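Local coordinates for protein truncated hemoglobin from geobacillus stearothermophilus (PDB 2BKM) that binds haem and molecular oxygen as a small bacterial globin, probably serving in oxygen storage or transport, at residues Q48-T53 against T63-H68. Sequence-based numbering, arbitrary orientation.
Sequences QKQFLT and TAEHGH. With HEM (protoporphyrin IX containing Fe), chain D.
Q50, on a turn of helix 42-55, meets E65 and H66 at the C-terminal end of the short helix 61-66, where the chain leaves helical geometry at G67 with positive phi (88°); at its backbone angles a CB would jam against the preceding carbonyl oxygen, so glycine fits. Glutamine suits its place because one flat amide both gives and accepts. Its NE2 donates to E65 OE1 (2.6 Å), met from above the carboxylate plane, while its OE1 accepts a noticeably more bent hydrogen bond from H66 NE2 (2.6 Å), an N-H at the ring edge, in both the carbonyl and imidazole planes. The two bonds fix the rotation of the amide, which stands steeply to both partners, 74° from the ring. With CG anti to the carbonyl carbon (chi1 -65°) and the chain extended beyond it, Q50 reaches across to the end of helix 61-66. Shortening Q50 to an alanine is likely to leave H66 NE2 without this acceptor, E65 OE1 without the amide donor, and the imidazole freer to turn. The E65 carboxylate suits two donors: OE1 also accepts from H46, one helical turn before Q50. In this truncated globin, helix 42-55 borders the haem: Q48 lines the oxygen pocket, and F51 sets its CB 3.4 Å from the haem methyl CMD, an apolar match. Facing helix 12-29, K49 reaches E13 in a salt bridge.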
loop_
_atom_site.group_PDB
_atom_site.type_symbol
_atom_site.label_atom_id
_atom_site.label_comp_id
_atom_site.label_asym_id
_atom_site.label_seq_id
_atom_site.Cartn_x
_atom_site.Cartn_y
_atom_site.Cartn_z
ATOM N N GLN A 48 6.031 4.213 3.086
ATOM C CA GLN A 48 4.644 3.837 2.892
ATOM C C GLN A 48 3.740 4.411 3.969
ATOM O O GLN A 48 2.610 4.782 3.693
ATOM C CB GLN A 48 4.535 2.318 2.913
ATOM C CG GLN A 48 3.169 1.773 2.485
ATOM C CD GLN A 48 2.896 2.017 1.008
ATOM O OE1 GLN A 48 3.118 1.102 0.184
ATOM N NE2 GLN A 48 2.460 3.218 0.650
ATOM N N LYS A 49 4.226 4.447 5.199
ATOM C CA LYS A 49 3.436 5.102 6.236
ATOM C C LYS A 49 3.173 6.561 5.860
ATOM O O LYS A 49 2.057 7.067 5.964
ATOM C CB LYS A 49 4.138 5.019 7.573
ATOM C CG LYS A 49 3.320 5.702 8.636
ATOM C CD LYS A 49 3.704 5.366 10.048
ATOM C CE LYS A 49 2.461 5.394 10.964
ATOM N NZ LYS A 49 1.335 6.418 10.776
ATOM N N GLN A 50 4.226 7.245 5.394
ATOM C CA GLN A 50 4.058 8.633 4.955
ATOM C C GLN A 50 3.112 8.745 3.771
ATOM O O GLN A 50 2.208 9.578 3.745
ATOM C CB GLN A 50 5.410 9.232 4.564
ATOM C CG GLN A 50 6.341 9.351 5.737
ATOM C CD GLN A 50 7.686 9.817 5.304
ATOM O OE1 GLN A 50 8.231 9.338 4.320
ATOM N NE2 GLN A 50 8.221 10.778 6.019
ATOM N N PHE A 51 3.283 7.848 2.795
ATOM C CA PHE A 51 2.466 7.905 1.619
ATOM C C PHE A 51 0.990 7.648 1.916
ATOM O O PHE A 51 0.147 8.382 1.462
ATOM C CB PHE A 51 2.948 6.925 0.549
ATOM C CG PHE A 51 2.088 6.968 -0.648
ATOM C CD1 PHE A 51 2.185 8.044 -1.510
ATOM C CD2 PHE A 51 1.077 6.002 -0.861
ATOM C CE1 PHE A 51 1.299 8.154 -2.617
ATOM C CE2 PHE A 51 0.211 6.089 -1.930
ATOM C CZ PHE A 51 0.291 7.161 -2.819
ATOM N N LEU A 52 0.719 6.587 2.665
ATOM C CA LEU A 52 -0.664 6.221 2.891
ATOM C C LEU A 52 -1.360 7.303 3.718
ATOM O O LEU A 52 -2.519 7.612 3.482
ATOM C CB LEU A 52 -0.754 4.878 3.598
ATOM C CG LEU A 52 -0.366 3.677 2.715
ATOM C CD1 LEU A 52 -0.410 2.451 3.562
ATOM C CD2 LEU A 52 -1.304 3.577 1.513
ATOM N N THR A 53 -0.609 7.942 4.615
ATOM C CA THR A 53 -1.167 9.055 5.380
ATOM C C THR A 53 -1.674 10.134 4.431
ATOM O O THR A 53 -2.811 10.574 4.508
ATOM C CB THR A 53 -0.070 9.601 6.333
ATOM O OG1 THR A 53 0.221 8.586 7.302
ATOM C CG2 THR A 53 -0.576 10.888 7.007
ATOM N N THR A 63 5.168 13.817 0.478
ATOM C CA THR A 63 5.692 14.876 -0.389
ATOM C C THR A 63 6.755 15.676 0.359
ATOM O O THR A 63 7.808 15.995 -0.206
ATOM C CB THR A 63 4.586 15.747 -0.887
ATOM O OG1 THR A 63 3.813 14.990 -1.833
ATOM C CG2 THR A 63 5.155 16.967 -1.624
ATOM N N ALA A 64 6.486 15.951 1.625
ATOM C CA ALA A 64 7.383 16.786 2.439
ATOM C C ALA A 64 8.778 16.204 2.451
ATOM O O ALA A 64 9.765 16.924 2.398
ATOM C CB ALA A 64 6.852 16.926 3.857
ATOM N N GLU A 65 8.883 14.887 2.516
ATOM C CA GLU A 65 10.192 14.287 2.578
ATOM C C GLU A 65 10.737 13.813 1.247
ATOM O O GLU A 65 11.961 13.793 1.063
ATOM C CB GLU A 65 10.206 13.156 3.614
ATOM C CG GLU A 65 11.590 12.600 3.880
ATOM C CD GLU A 65 11.590 11.467 4.905
ATOM O OE1 GLU A 65 10.759 11.487 5.833
ATOM O OE2 GLU A 65 12.464 10.582 4.776
ATOM N N HIS A 66 9.878 13.367 0.333
ATOM C CA HIS A 66 10.363 12.705 -0.867
ATOM C C HIS A 66 9.935 13.369 -2.168
ATOM O O HIS A 66 10.339 12.913 -3.232
ATOM C CB HIS A 66 9.875 11.247 -0.879
ATOM C CG HIS A 66 10.100 10.547 0.416
ATOM N ND1 HIS A 66 11.339 10.089 0.809
ATOM C CD2 HIS A 66 9.257 10.269 1.439
ATOM C CE1 HIS A 66 11.244 9.538 2.005
ATOM N NE2 HIS A 66 9.991 9.648 2.414
ATOM N N GLY A 67 9.104 14.400 -2.089
ATOM C CA GLY A 67 8.601 15.010 -3.301
ATOM C C GLY A 67 7.340 14.322 -3.785
ATOM O O GLY A 67 6.803 13.421 -3.123
ATOM N N HIS A 68 6.838 14.748 -4.927
ATOM C CA HIS A 68 5.579 14.182 -5.429
ATOM C C HIS A 68 5.681 12.660 -5.534
ATOM O O HIS A 68 6.727 12.121 -5.877
ATOM C CB HIS A 68 5.198 14.814 -6.763
ATOM C CG HIS A 68 4.697 16.230 -6.636
ATOM N ND1 HIS A 68 4.283 16.775 -5.438
ATOM C CD2 HIS A 68 4.521 17.199 -7.568
ATOM C CE1 HIS A 68 3.898 18.025 -5.632
ATOM N NE2 HIS A 68 4.029 18.306 -6.919
HETATM C CHA HEM D . 7.991 1.499 -3.607
HETATM C CHB HEM D . 6.597 -2.759 -5.367
HETATM C CHC HEM D . 2.041 -1.107 -5.468
HETATM C CHD HEM D . 3.362 2.649 -2.785
HETATM C C1A HEM D . 7.961 0.202 -4.036
HETATM C C2A HEM D . 9.145 -0.619 -4.165
HETATM C C3A HEM D . 8.756 -1.796 -4.653
HETATM C C4A HEM D . 7.331 -1.746 -4.848
HETATM C CMA HEM D . 9.664 -3.006 -4.944
HETATM C CAA HEM D . 10.572 -0.199 -3.774
HETATM C CBA HEM D . 10.670 -0.121 -2.262
HETATM C CGA HEM D . 11.902 0.615 -1.772
HETATM O O1A HEM D . 12.813 0.990 -2.582
HETATM O O2A HEM D . 11.981 0.876 -0.544
HETATM C C1B HEM D . 5.255 -2.648 -5.586
HETATM C C2B HEM D . 4.436 -3.642 -6.250
HETATM C C3B HEM D . 3.197 -3.165 -6.300
HETATM C C4B HEM D . 3.141 -1.869 -5.665
HETATM C CMB HEM D . 4.912 -5.015 -6.770
HETATM C CAB HEM D . 2.006 -3.889 -6.906
HETATM C CBB HEM D . 0.993 -3.243 -7.498
HETATM C C1C HEM D . 1.978 0.015 -4.670
HETATM C C2C HEM D . 0.771 0.658 -4.210
HETATM C C3C HEM D . 1.186 1.699 -3.476
HETATM C C4C HEM D . 2.626 1.718 -3.448
HETATM C CMC HEM D . -0.693 0.222 -4.515
HETATM C CAC HEM D . 0.355 2.724 -2.687
HETATM C CBC HEM D . -0.965 2.839 -2.729
HETATM C C1D HEM D . 4.720 2.695 -2.800
HETATM C C2D HEM D . 5.485 3.780 -2.238
HETATM C C3D HEM D . 6.903 3.426 -2.509
HETATM C C4D HEM D . 6.869 2.184 -3.242
HETATM C CMD HEM D . 4.942 5.004 -1.488
HETATM C CAD HEM D . 8.123 4.235 -2.115
HETATM C CBD HEM D . 8.574 5.083 -3.311
HETATM C CGD HEM D . 9.871 5.741 -2.901
HETATM O O1D HEM D . 10.963 5.086 -2.954
HETATM O O2D HEM D . 9.774 6.915 -2.450
HETATM N NA HEM D . 6.874 -0.525 -4.469
HETATM N NB HEM D . 4.424 -1.597 -5.258
HETATM N NC HEM D . 3.082 0.665 -4.172
HETATM N ND HEM D . 5.574 1.773 -3.376
HETATM FE FE HEM D . 4.989 0.093 -4.334
#